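Local coordinates for ribosomal protein uL16 3-hydroxylase (Escherichia coli, PDB 4CCL) that hydroxylates an arginine of ribosomal protein uL16, using ferrous iron, 2-oxoglutarate and molecular oxygen, and works as a homodimer that regulates growth, at residues R98-L103 with Y198-R203; D105-D110 with Q128-I133; G315-A320 with K324-H329; L219-G224 with F268-S273. All coordinates share one frame; numbering follows the deposited sequence.

Interaction 1: R98-L103 with Y198-R203; sequences RPFREL and YSVGFR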
# COMPACT_ATOMS: atom_id res chain seq x y z
N ARG B 98 -23.91 25.06 -3.69
CA ARG B 98 -24.01 25.45 -5.11
C ARG B 98 -23.22 26.69 -5.58
O ARG B 98 -22.60 26.64 -6.64
CB ARG B 98 -25.47 25.54 -5.56
CG ARG B 98 -26.11 24.19 -5.87
CD ARG B 98 -27.51 24.35 -6.47
NE ARG B 98 -28.54 24.59 -5.46
CZ ARG B 98 -29.41 25.59 -5.51
NH1 ARG B 98 -29.39 26.46 -6.51
NH2 ARG B 98 -30.31 25.73 -4.54
N PRO B 99 -23.24 27.79 -4.81
CA PRO B 99 -22.49 28.97 -5.25
C PRO B 99 -20.97 28.75 -5.38
O PRO B 99 -20.30 29.53 -6.05
CB PRO B 99 -22.77 30.00 -4.15
CG PRO B 99 -24.08 29.60 -3.60
CD PRO B 99 -24.11 28.11 -3.66
N PHE B 100 -20.46 27.70 -4.76
CA PHE B 100 -19.02 27.46 -4.71
C PHE B 100 -18.49 26.60 -5.86
O PHE B 100 -17.33 26.22 -5.88
CB PHE B 100 -18.60 26.92 -3.35
CG PHE B 100 -18.80 27.90 -2.23
CD1 PHE B 100 -17.84 28.86 -1.94
CD2 PHE B 100 -19.96 27.88 -1.48
CE1 PHE B 100 -18.03 29.76 -0.92
CE2 PHE B 100 -20.16 28.78 -0.45
CZ PHE B 100 -19.19 29.73 -0.17
N ARG B 101 -19.37 26.27 -6.80
CA ARG B 101 -19.00 25.49 -7.97
C ARG B 101 -18.03 26.22 -8.91
O ARG B 101 -17.53 25.63 -9.87
CB ARG B 101 -20.25 25.04 -8.73
CG ARG B 101 -21.09 24.06 -7.94
CD ARG B 101 -21.70 22.97 -8.83
NE ARG B 101 -21.89 21.63 -8.25
CZ ARG B 101 -22.14 21.32 -6.97
NH1 ARG B 101 -22.23 22.22 -6.01
NH2 ARG B 101 -22.30 20.04 -6.66
N GLU B 102 -17.78 27.50 -8.64
CA GLU B 102 -16.71 28.22 -9.31
C GLU B 102 -15.34 27.61 -9.01
O GLU B 102 -14.35 27.90 -9.68
CB GLU B 102 -16.73 29.70 -8.92
CG GLU B 102 -17.97 30.45 -9.39
CD GLU B 102 -18.02 30.60 -10.90
OE1 GLU B 102 -16.97 30.45 -11.56
OE2 GLU B 102 -19.12 30.88 -11.43
N LEU B 103 -15.31 26.74 -8.00
CA LEU B 103 -14.14 25.94 -7.66
C LEU B 103 -14.51 24.49 -7.95
O LEU B 103 -15.68 24.12 -7.90
CB LEU B 103 -13.80 26.13 -6.18
CG LEU B 103 -13.19 27.48 -5.77
CD1 LEU B 103 -13.32 27.71 -4.27
CD2 LEU B 103 -11.74 27.54 -6.21
N TYR B 198 -21.36 28.30 9.13
CA TYR B 198 -21.41 27.28 8.09
C TYR B 198 -20.08 27.21 7.38
O TYR B 198 -19.73 28.10 6.61
CB TYR B 198 -22.52 27.61 7.09
CG TYR B 198 -23.85 27.87 7.73
CD1 TYR B 198 -24.15 29.11 8.28
CD2 TYR B 198 -24.81 26.87 7.81
CE1 TYR B 198 -25.37 29.36 8.87
CE2 TYR B 198 -26.04 27.11 8.40
CZ TYR B 198 -26.31 28.35 8.93
OH TYR B 198 -27.52 28.60 9.53
N SER B 199 -19.35 26.13 7.61
CA SER B 199 -18.04 25.96 7.01
C SER B 199 -18.12 25.09 5.77
O SER B 199 -18.48 23.90 5.84
CB SER B 199 -17.06 25.38 8.03
OG SER B 199 -16.87 26.27 9.12
N VAL B 200 -17.80 25.69 4.62
CA VAL B 200 -17.68 24.94 3.39
C VAL B 200 -16.23 24.54 3.35
O VAL B 200 -15.34 25.39 3.19
CB VAL B 200 -17.96 25.83 2.16
CG1 VAL B 200 -17.82 25.01 0.88
CG2 VAL B 200 -19.33 26.47 2.25
N GLY B 201 -16.00 23.25 3.50
CA GLY B 201 -14.65 22.73 3.61
C GLY B 201 -14.15 22.20 2.29
O GLY B 201 -14.94 21.91 1.39
N PHE B 202 -12.84 22.06 2.19
CA PHE B 202 -12.22 21.53 0.99
C PHE B 202 -11.28 20.39 1.34
O PHE B 202 -10.93 20.19 2.51
CB PHE B 202 -11.50 22.63 0.21
CG PHE B 202 -12.44 23.57 -0.50
CD1 PHE B 202 -13.09 24.58 0.19
CD2 PHE B 202 -12.67 23.45 -1.86
CE1 PHE B 202 -13.95 25.44 -0.45
CE2 PHE B 202 -13.53 24.31 -2.51
CZ PHE B 202 -14.17 25.30 -1.81
N ARG B 203 -10.90 19.61 0.34
CA ARG B 203 -10.08 18.44 0.57
C ARG B 203 -9.01 18.31 -0.49
O ARG B 203 -9.28 18.44 -1.68
CB ARG B 203 -10.96 17.18 0.57
CG ARG B 203 -11.96 17.15 -0.57
CD ARG B 203 -12.88 15.94 -0.49
NE ARG B 203 -12.14 14.69 -0.64
CZ ARG B 203 -12.72 13.50 -0.81
NH1 ARG B 203 -14.05 13.41 -0.84
NH2 ARG B 203 -11.98 12.41 -0.94
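F100 and L103 reach down from a 3-10 turn and the loop after it onto V200 and F202, alternate residues on one side of strand 198-202. No hydrogen bond links the two segments; the contact is carried entirely by apolar side chains. In the first pair, F100 and V200 approach from opposite directions. V200 sets its CG1 anti to the backbone N (chi1 180°), which leaves both methyls facing the phenyl ring: CG2 lies 3.6 Å from F100 CE2, while CG1 sits over one face, displaced toward the rim. The second pair crosses at about a right angle. L103 CD1 comes within 3.5 Å of F202 CZ, meeting the ring obliquely, and L103 CB lies 4.1 Å from F202 CE2.

Backbone hydrogen bonds shape the turn that presents these groups: L103 N reaches F100 O at 3.0 Å, and R101 N reaches R98 O at 3.3 Å. Beyond the contact, F132 meets the F100 ring, W17 packs edge-to-face with F202, and W9 and L13 of helix 9-15 lie against L103.

All four touching residues are buried. Strand 195-202, bonded to strands 131-135 and 108-116 on its two sides, belongs to the double-stranded beta-helix of the JmjC/cupin fold; the loop covers one side of it, with the F202 side chain about 9 Å from that of the iron ligand D127.

Interaction 2: D105-D110 with Q128-I133; sequences DWRIDD and QYDVFI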
# COMPACT_ATOMS: atom_id res chain seq x y z
N ASP B 105 -15.50 20.66 -8.26
CA ASP B 105 -16.26 19.73 -7.43
C ASP B 105 -15.36 18.74 -6.69
O ASP B 105 -15.66 18.35 -5.56
CB ASP B 105 -17.27 18.94 -8.27
CG ASP B 105 -18.44 19.78 -8.73
OD1 ASP B 105 -18.69 20.85 -8.12
OD2 ASP B 105 -19.13 19.38 -9.69
N TRP B 106 -14.26 18.35 -7.32
CA TRP B 106 -13.40 17.33 -6.74
C TRP B 106 -12.59 17.85 -5.54
O TRP B 106 -12.23 17.09 -4.65
CB TRP B 106 -12.50 16.68 -7.81
CG TRP B 106 -11.27 17.45 -8.19
CD1 TRP B 106 -11.15 18.39 -9.17
CD2 TRP B 106 -9.97 17.31 -7.60
NE1 TRP B 106 -9.86 18.85 -9.23
CE2 TRP B 106 -9.11 18.21 -8.27
CE3 TRP B 106 -9.44 16.53 -6.57
CZ2 TRP B 106 -7.76 18.35 -7.95
CZ3 TRP B 106 -8.10 16.66 -6.25
CH2 TRP B 106 -7.28 17.57 -6.94
N ARG B 107 -12.33 19.16 -5.52
CA ARG B 107 -11.63 19.77 -4.40
C ARG B 107 -12.53 20.10 -3.20
O ARG B 107 -12.04 20.22 -2.07
CB ARG B 107 -10.89 21.03 -4.86
CG ARG B 107 -9.72 20.76 -5.79
CD ARG B 107 -8.46 20.42 -5.01
NE ARG B 107 -7.85 21.61 -4.42
CZ ARG B 107 -7.97 21.95 -3.14
NH1 ARG B 107 -8.68 21.20 -2.31
NH2 ARG B 107 -7.38 23.05 -2.69
N ILE B 108 -13.83 20.23 -3.44
CA ILE B 108 -14.75 20.59 -2.36
C ILE B 108 -15.07 19.37 -1.50
O ILE B 108 -15.07 18.24 -2.00
CB ILE B 108 -16.05 21.26 -2.91
CG1 ILE B 108 -16.66 22.19 -1.86
CG2 ILE B 108 -17.06 20.22 -3.37
CD1 ILE B 108 -17.94 22.87 -2.31
N ASP B 109 -15.30 19.58 -0.21
CA ASP B 109 -15.54 18.45 0.68
C ASP B 109 -17.00 18.33 1.11
O ASP B 109 -17.73 17.50 0.57
CB ASP B 109 -14.64 18.54 1.92
CG ASP B 109 -14.71 17.29 2.78
OD1 ASP B 109 -15.15 16.24 2.27
OD2 ASP B 109 -14.31 17.36 3.96
N ASP B 110 -17.41 19.19 2.04
CA ASP B 110 -18.75 19.14 2.64
C ASP B 110 -19.03 20.40 3.46
O ASP B 110 -18.19 21.28 3.58
CB ASP B 110 -18.89 17.90 3.54
CG ASP B 110 -19.27 16.65 2.76
OD1 ASP B 110 -20.15 16.74 1.88
OD2 ASP B 110 -18.67 15.59 3.02
N GLN B 128 -5.40 21.77 7.40
CA GLN B 128 -4.61 21.48 6.20
C GLN B 128 -5.38 21.80 4.93
O GLN B 128 -4.90 21.55 3.82
CB GLN B 128 -4.10 20.03 6.19
CG GLN B 128 -2.92 19.78 7.11
CD GLN B 128 -1.78 20.77 6.89
OE1 GLN B 128 -1.18 21.26 7.85
NE2 GLN B 128 -1.48 21.07 5.63
N TYR B 129 -6.58 22.35 5.09
CA TYR B 129 -7.45 22.60 3.95
C TYR B 129 -8.03 24.01 3.92
O TYR B 129 -8.09 24.69 4.95
CB TYR B 129 -8.59 21.58 3.95
CG TYR B 129 -8.13 20.16 4.16
CD1 TYR B 129 -7.63 19.40 3.11
CD2 TYR B 129 -8.19 19.57 5.42
CE1 TYR B 129 -7.21 18.10 3.30
CE2 TYR B 129 -7.77 18.27 5.62
CZ TYR B 129 -7.28 17.54 4.56
OH TYR B 129 -6.86 16.25 4.76
N ASP B 130 -8.44 24.43 2.73
CA ASP B 130 -9.12 25.71 2.56
C ASP B 130 -10.51 25.61 3.17
O ASP B 130 -11.10 24.53 3.22
CB ASP B 130 -9.25 26.04 1.07
CG ASP B 130 -7.92 25.99 0.35
OD1 ASP B 130 -7.51 24.88 -0.06
OD2 ASP B 130 -7.29 27.05 0.18
N VAL B 131 -11.03 26.73 3.64
CA VAL B 131 -12.38 26.76 4.20
C VAL B 131 -13.04 28.11 3.98
O VAL B 131 -12.38 29.15 4.00
CB VAL B 131 -12.38 26.38 5.70
CG1 VAL B 131 -11.69 27.45 6.54
CG2 VAL B 131 -13.80 26.13 6.20
N PHE B 132 -14.35 28.10 3.73
CA PHE B 132 -15.14 29.33 3.74
C PHE B 132 -16.05 29.29 4.96
O PHE B 132 -16.86 28.38 5.09
CB PHE B 132 -15.98 29.45 2.47
CG PHE B 132 -15.18 29.77 1.24
CD1 PHE B 132 -14.61 28.76 0.48
CD2 PHE B 132 -15.01 31.09 0.82
CE1 PHE B 132 -13.88 29.05 -0.65
CE2 PHE B 132 -14.28 31.38 -0.31
CZ PHE B 132 -13.71 30.36 -1.05
N ILE B 133 -15.91 30.26 5.85
CA ILE B 133 -16.74 30.27 7.05
C ILE B 133 -17.82 31.34 6.95
O ILE B 133 -17.54 32.54 7.01
CB ILE B 133 -15.91 30.46 8.32
CG1 ILE B 133 -14.81 29.39 8.40
CG2 ILE B 133 -16.80 30.40 9.55
CD1 ILE B 133 -13.82 29.60 9.53
O HOH W 1 -7.66 22.21 0.42
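R107 and D130 form a buried salt bridge in the JmjC (cupin-type) barrel, where the approach to strand 108-116 passes the approach to strand 131-135. R107 NH2 donates to D130 OD1 over 3.2 Å with an N-H...O angle of 152°. The oxygen lies at the edge of the guanidinium, in its plane, but the donor stands above the carboxylate plane, and the two planes are 49° apart. A water doubles the link: it accepts from R107 NH1 and donates to D130 OD1 at 2.7 Å.

R107 NE makes a salt bridge to D230 of the second subunit, so the arginine joins the barrel to the dimer interface; D130 is gripped by the hydroxyl of Y180 through OD2 and by Q18 through OD1. A leucine in place of R107 would probably leave the buried carboxylate of D130 without its cationic mate and D230 of the second subunit without its salt bridge.

The arginine chain is bent at chi2 (-84°) and chi3, which turns the guanidinium to D130 while CG stays over W106. Y228 of the second subunit meets the W106 ring edge-to-face, and R107 CG rests 3.6 Å above the plane of that indole, over its centre.

Interaction 3: G315-A320 with K324-H329; sequences GDDVYA and KIDSPH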
# COMPACT_ATOMS: atom_id res chain seq x y z
N GLY B 315 -11.68 12.29 -18.11
CA GLY B 315 -11.75 11.90 -19.50
C GLY B 315 -13.19 11.61 -19.89
O GLY B 315 -14.08 12.42 -19.64
N ASP B 316 -13.41 10.46 -20.51
CA ASP B 316 -14.75 10.06 -20.94
C ASP B 316 -15.46 9.16 -19.94
O ASP B 316 -16.57 8.69 -20.19
CB ASP B 316 -14.69 9.40 -22.32
CG ASP B 316 -14.37 10.39 -23.42
OD1 ASP B 316 -13.17 10.61 -23.70
OD2 ASP B 316 -15.31 10.95 -24.01
N ASP B 317 -14.82 8.91 -18.80
CA ASP B 317 -15.41 8.06 -17.76
C ASP B 317 -15.99 8.92 -16.65
O ASP B 317 -15.41 9.94 -16.28
CB ASP B 317 -14.34 7.14 -17.17
CG ASP B 317 -13.44 6.54 -18.23
OD1 ASP B 317 -13.97 6.02 -19.23
OD2 ASP B 317 -12.21 6.59 -18.05
N VAL B 318 -17.13 8.51 -16.10
CA VAL B 318 -17.69 9.25 -14.97
C VAL B 318 -17.62 8.36 -13.73
O VAL B 318 -17.56 7.14 -13.85
CB VAL B 318 -19.13 9.75 -15.28
CG1 VAL B 318 -19.77 10.38 -14.06
CG2 VAL B 318 -19.08 10.77 -16.41
N TYR B 319 -17.52 8.95 -12.54
CA TYR B 319 -17.45 8.17 -11.31
C TYR B 319 -18.41 8.72 -10.27
O TYR B 319 -18.34 9.89 -9.91
CB TYR B 319 -16.02 8.17 -10.76
CG TYR B 319 -14.99 7.60 -11.72
CD1 TYR B 319 -14.39 8.41 -12.68
CD2 TYR B 319 -14.63 6.26 -11.66
CE1 TYR B 319 -13.46 7.89 -13.55
CE2 TYR B 319 -13.69 5.74 -12.53
CZ TYR B 319 -13.11 6.56 -13.48
OH TYR B 319 -12.17 6.05 -14.35
N ALA B 320 -19.32 7.86 -9.81
CA ALA B 320 -20.25 8.23 -8.76
C ALA B 320 -20.03 7.36 -7.53
O ALA B 320 -20.31 6.16 -7.55
CB ALA B 320 -21.69 8.10 -9.25
N LYS B 324 -17.46 3.38 -11.30
CA LYS B 324 -17.30 3.93 -12.64
C LYS B 324 -18.56 3.70 -13.47
O LYS B 324 -19.02 2.57 -13.61
CB LYS B 324 -16.10 3.28 -13.33
CG LYS B 324 -15.91 3.69 -14.78
CD LYS B 324 -14.82 2.85 -15.43
CE LYS B 324 -14.84 2.98 -16.95
NZ LYS B 324 -14.09 1.87 -17.61
N ILE B 325 -19.11 4.78 -13.99
CA ILE B 325 -20.18 4.72 -14.97
C ILE B 325 -19.65 5.11 -16.36
O ILE B 325 -19.01 6.18 -16.54
CB ILE B 325 -21.40 5.55 -14.56
CG1 ILE B 325 -20.97 6.91 -14.01
CG2 ILE B 325 -22.21 4.82 -13.50
CD1 ILE B 325 -22.06 7.63 -13.25
N ASP B 326 -19.89 4.21 -17.30
CA ASP B 326 -19.37 4.28 -18.66
C ASP B 326 -20.53 4.10 -19.64
O ASP B 326 -21.13 3.03 -19.70
CB ASP B 326 -18.38 3.13 -18.87
CG ASP B 326 -17.07 3.59 -19.46
OD1 ASP B 326 -16.66 4.74 -19.19
OD2 ASP B 326 -16.43 2.79 -20.18
N SER B 327 -20.82 5.13 -20.42
CA SER B 327 -21.91 5.06 -21.39
C SER B 327 -21.56 5.79 -22.69
O SER B 327 -20.86 6.80 -22.67
CB SER B 327 -23.20 5.64 -20.79
OG SER B 327 -24.29 5.52 -21.69
N PRO B 328 -22.04 5.26 -23.82
CA PRO B 328 -21.88 5.91 -25.13
C PRO B 328 -22.57 7.27 -25.22
O PRO B 328 -22.27 8.03 -26.13
CB PRO B 328 -22.53 4.92 -26.10
CG PRO B 328 -23.38 4.03 -25.26
CD PRO B 328 -22.67 3.93 -23.95
N HIS B 329 -23.47 7.58 -24.28
CA HIS B 329 -24.22 8.81 -24.39
C HIS B 329 -23.57 9.85 -23.49
O HIS B 329 -23.65 9.77 -22.26
CB HIS B 329 -25.67 8.59 -23.95
CG HIS B 329 -26.28 7.33 -24.48
ND1 HIS B 329 -27.26 7.32 -25.44
CD2 HIS B 329 -26.06 6.03 -24.16
CE1 HIS B 329 -27.61 6.07 -25.71
NE2 HIS B 329 -26.89 5.27 -24.94
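V318 and I325 are the hydrogen-bonded pair of an antiparallel beta hairpin, strands 317-320 and 323-325 of the winged-helix region. V318 N donates to I325 O at 3.0 Å, and I325 N returns the bond to V318 O at 2.8 Å. K324 CA adds a CA-H...O contact to the same V318 O.

Apolar contacts occupy one face. I325 places CG1 between its backbone N and carbonyl carbon (chi1 44°), which carries CG1 to 3.6 Å from V318 CB and brings CD1 against V318 CG1 and A320 CB; M359 and L363 of helix 354-365 cover the isoleucine. On the other face Y319 and K324 form the non-hydrogen-bonded pair, the lysine CB 3.5 Å from Y319 CE2 and oblique to the ring.

Charged groups gather at the hairpin's open end. K324 NZ makes a salt bridge with D326 OD2 at 3.6 Å, while D317 OD1 stands 4.5 Å from the same NZ, beyond salt-bridge range. The carboxylates of D317 and D326 lie side by side, pointing the same way. With an alanine in place of D317, the K324 ammonium is likely to lose one of its two nearby negative charges.

With two acidic groups so near each other, their mutual repulsion is probably eased by the lysine; the pKa of one could still be raised somewhat, though both are at least partly exposed to solvent.

Interaction 4: L219-G224 with F268-S273; sequences LQRELG and FGEFIS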
# COMPACT_ATOMS: atom_id res chain seq x y z
N LEU B 219 -3.10 -4.03 -5.35
CA LEU B 219 -3.22 -5.28 -4.60
C LEU B 219 -4.59 -5.93 -4.81
O LEU B 219 -4.68 -7.11 -5.15
CB LEU B 219 -2.95 -5.04 -3.11
CG LEU B 219 -3.31 -6.15 -2.11
CD1 LEU B 219 -2.68 -7.48 -2.51
CD2 LEU B 219 -2.88 -5.75 -0.70
N GLN B 220 -5.64 -5.14 -4.61
CA GLN B 220 -7.01 -5.62 -4.72
C GLN B 220 -7.36 -6.10 -6.13
O GLN B 220 -8.04 -7.11 -6.30
CB GLN B 220 -7.99 -4.52 -4.28
CG GLN B 220 -9.41 -4.70 -4.80
N ARG B 221 -6.88 -5.39 -7.14
CA ARG B 221 -7.20 -5.74 -8.52
C ARG B 221 -6.19 -6.72 -9.09
O ARG B 221 -6.29 -7.12 -10.26
CB ARG B 221 -7.26 -4.48 -9.40
CG ARG B 221 -8.47 -3.59 -9.16
CD ARG B 221 -9.77 -4.23 -9.64
NE ARG B 221 -10.75 -3.22 -10.04
CZ ARG B 221 -11.20 -3.06 -11.28
NH1 ARG B 221 -10.77 -3.85 -12.26
NH2 ARG B 221 -12.09 -2.11 -11.54
N GLU B 222 -5.22 -7.12 -8.27
CA GLU B 222 -4.17 -8.06 -8.66
C GLU B 222 -3.41 -7.61 -9.91
O GLU B 222 -3.22 -8.39 -10.85
CB GLU B 222 -4.73 -9.47 -8.83
CG GLU B 222 -5.08 -10.16 -7.52
CD GLU B 222 -5.69 -11.54 -7.71
OE1 GLU B 222 -5.90 -11.95 -8.87
OE2 GLU B 222 -5.96 -12.21 -6.69
N LEU B 223 -3.00 -6.34 -9.92
CA LEU B 223 -2.22 -5.78 -11.02
C LEU B 223 -0.74 -5.86 -10.70
O LEU B 223 -0.36 -6.37 -9.64
CB LEU B 223 -2.62 -4.32 -11.26
CG LEU B 223 -4.08 -4.03 -11.60
CD1 LEU B 223 -4.32 -2.54 -11.70
CD2 LEU B 223 -4.47 -4.73 -12.89
N GLY B 224 0.09 -5.36 -11.61
CA GLY B 224 1.53 -5.32 -11.42
C GLY B 224 2.13 -6.66 -11.03
O GLY B 224 2.99 -6.73 -10.15
N PHE B 268 -7.91 6.67 -9.33
CA PHE B 268 -8.21 7.99 -8.80
C PHE B 268 -9.68 8.32 -9.00
O PHE B 268 -10.29 8.98 -8.17
CB PHE B 268 -7.33 9.07 -9.41
CG PHE B 268 -7.37 10.37 -8.67
CD1 PHE B 268 -6.69 10.52 -7.48
CD2 PHE B 268 -8.11 11.44 -9.16
CE1 PHE B 268 -6.73 11.71 -6.79
CE2 PHE B 268 -8.15 12.64 -8.47
CZ PHE B 268 -7.46 12.77 -7.28
N GLY B 269 -10.23 7.85 -10.12
CA GLY B 269 -11.64 8.01 -10.39
C GLY B 269 -12.48 7.37 -9.30
O GLY B 269 -13.40 7.99 -8.77
N GLU B 270 -12.13 6.14 -8.94
CA GLU B 270 -12.87 5.41 -7.90
C GLU B 270 -12.65 6.00 -6.49
O GLU B 270 -13.53 5.91 -5.63
CB GLU B 270 -12.50 3.93 -7.92
CG GLU B 270 -12.87 3.21 -9.22
CD GLU B 270 -12.53 1.73 -9.20
OE1 GLU B 270 -12.18 1.21 -8.12
OE2 GLU B 270 -12.61 1.09 -10.27
N PHE B 271 -11.48 6.59 -6.27
CA PHE B 271 -11.12 7.14 -4.96
C PHE B 271 -11.81 8.48 -4.73
O PHE B 271 -12.67 8.60 -3.86
CB PHE B 271 -9.59 7.29 -4.87
CG PHE B 271 -9.09 8.06 -3.66
CD1 PHE B 271 -9.76 8.03 -2.45
CD2 PHE B 271 -7.93 8.81 -3.76
CE1 PHE B 271 -9.28 8.74 -1.36
CE2 PHE B 271 -7.44 9.52 -2.67
CZ PHE B 271 -8.12 9.49 -1.47
N ILE B 272 -11.44 9.47 -5.54
CA ILE B 272 -11.86 10.85 -5.32
C ILE B 272 -13.38 11.06 -5.37
O ILE B 272 -13.89 12.06 -4.87
CB ILE B 272 -11.15 11.80 -6.33
CG1 ILE B 272 -11.17 13.25 -5.82
CG2 ILE B 272 -11.75 11.68 -7.72
CD1 ILE B 272 -10.35 13.47 -4.58
N SER B 273 -14.09 10.11 -5.96
CA SER B 273 -15.55 10.19 -6.04
C SER B 273 -16.23 9.72 -4.75
O SER B 273 -17.45 9.83 -4.60
CB SER B 273 -16.08 9.41 -7.24
OG SER B 273 -15.55 8.10 -7.29
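R221 and E270 meet in one long salt bridge at the protein surface, just past the C-terminal end of helix 207-220. That helix closes in a Schellman motif: E222 takes a positive phi, and its N bonds back to L219 O at 3.2 Å. R221 lies within this turn, its backbone far from E270, with CA atoms 12.5 Å apart, so two long side chains must bridge the gap.

From CB, which points toward helix 263-272, the arginine sets CG anti to its carbonyl carbon, and the chain bends at chi2 (-70°). Beyond this bend CD and NE carry the guanidinium across to helix 263-272, where the arginine side chain also touches Q266, one helical turn before E270. CZ then splits the tip, and of its two terminal nitrogens it is NH2 that touches across the contact, 3.5 Å from E270 OE2. The hydrogen bond within this ion pair is weak, with an N-H...O angle of 139°, and OE2 meets the guanidinium obliquely, the two flat groups being turned 27° apart.

E270 answers with a chain extended beyond CG, packing on Y217. E270 thus meets helix 207-220 through Y217 and the residues at its end through R221, while nearby L223 O accepts a bond from R208 of the second subunit. On helix 263-272 itself, I272 CB lies over one face of the F268 ring. S273 OG donates to G269 O at 2.6 Å, in the carbonyl plane.

Along the chain, residues 98-103 open interaction 1 and 105-110 open interaction 2. Interaction 2 closes first, at 128-133, and interaction 1 only at 198-203, so the shorter loop sits within the longer one. Interaction 1 fixes the 98-103 loop on strand 195-202; interaction 2 joins the starts of strands 108-116 and 131-135, which flank it. They touch where R203 N meets R107 O at 2.7 Å. Interactions 4 and 3 follow in series: 219-224 returns at 268-273, and later the segment 315-320 turns straight back as a hairpin. No loops cross. Helix 263-272 of the winged-helix region packs both on W106 of the JmjC region and, at G269, on Y319 of the hairpin.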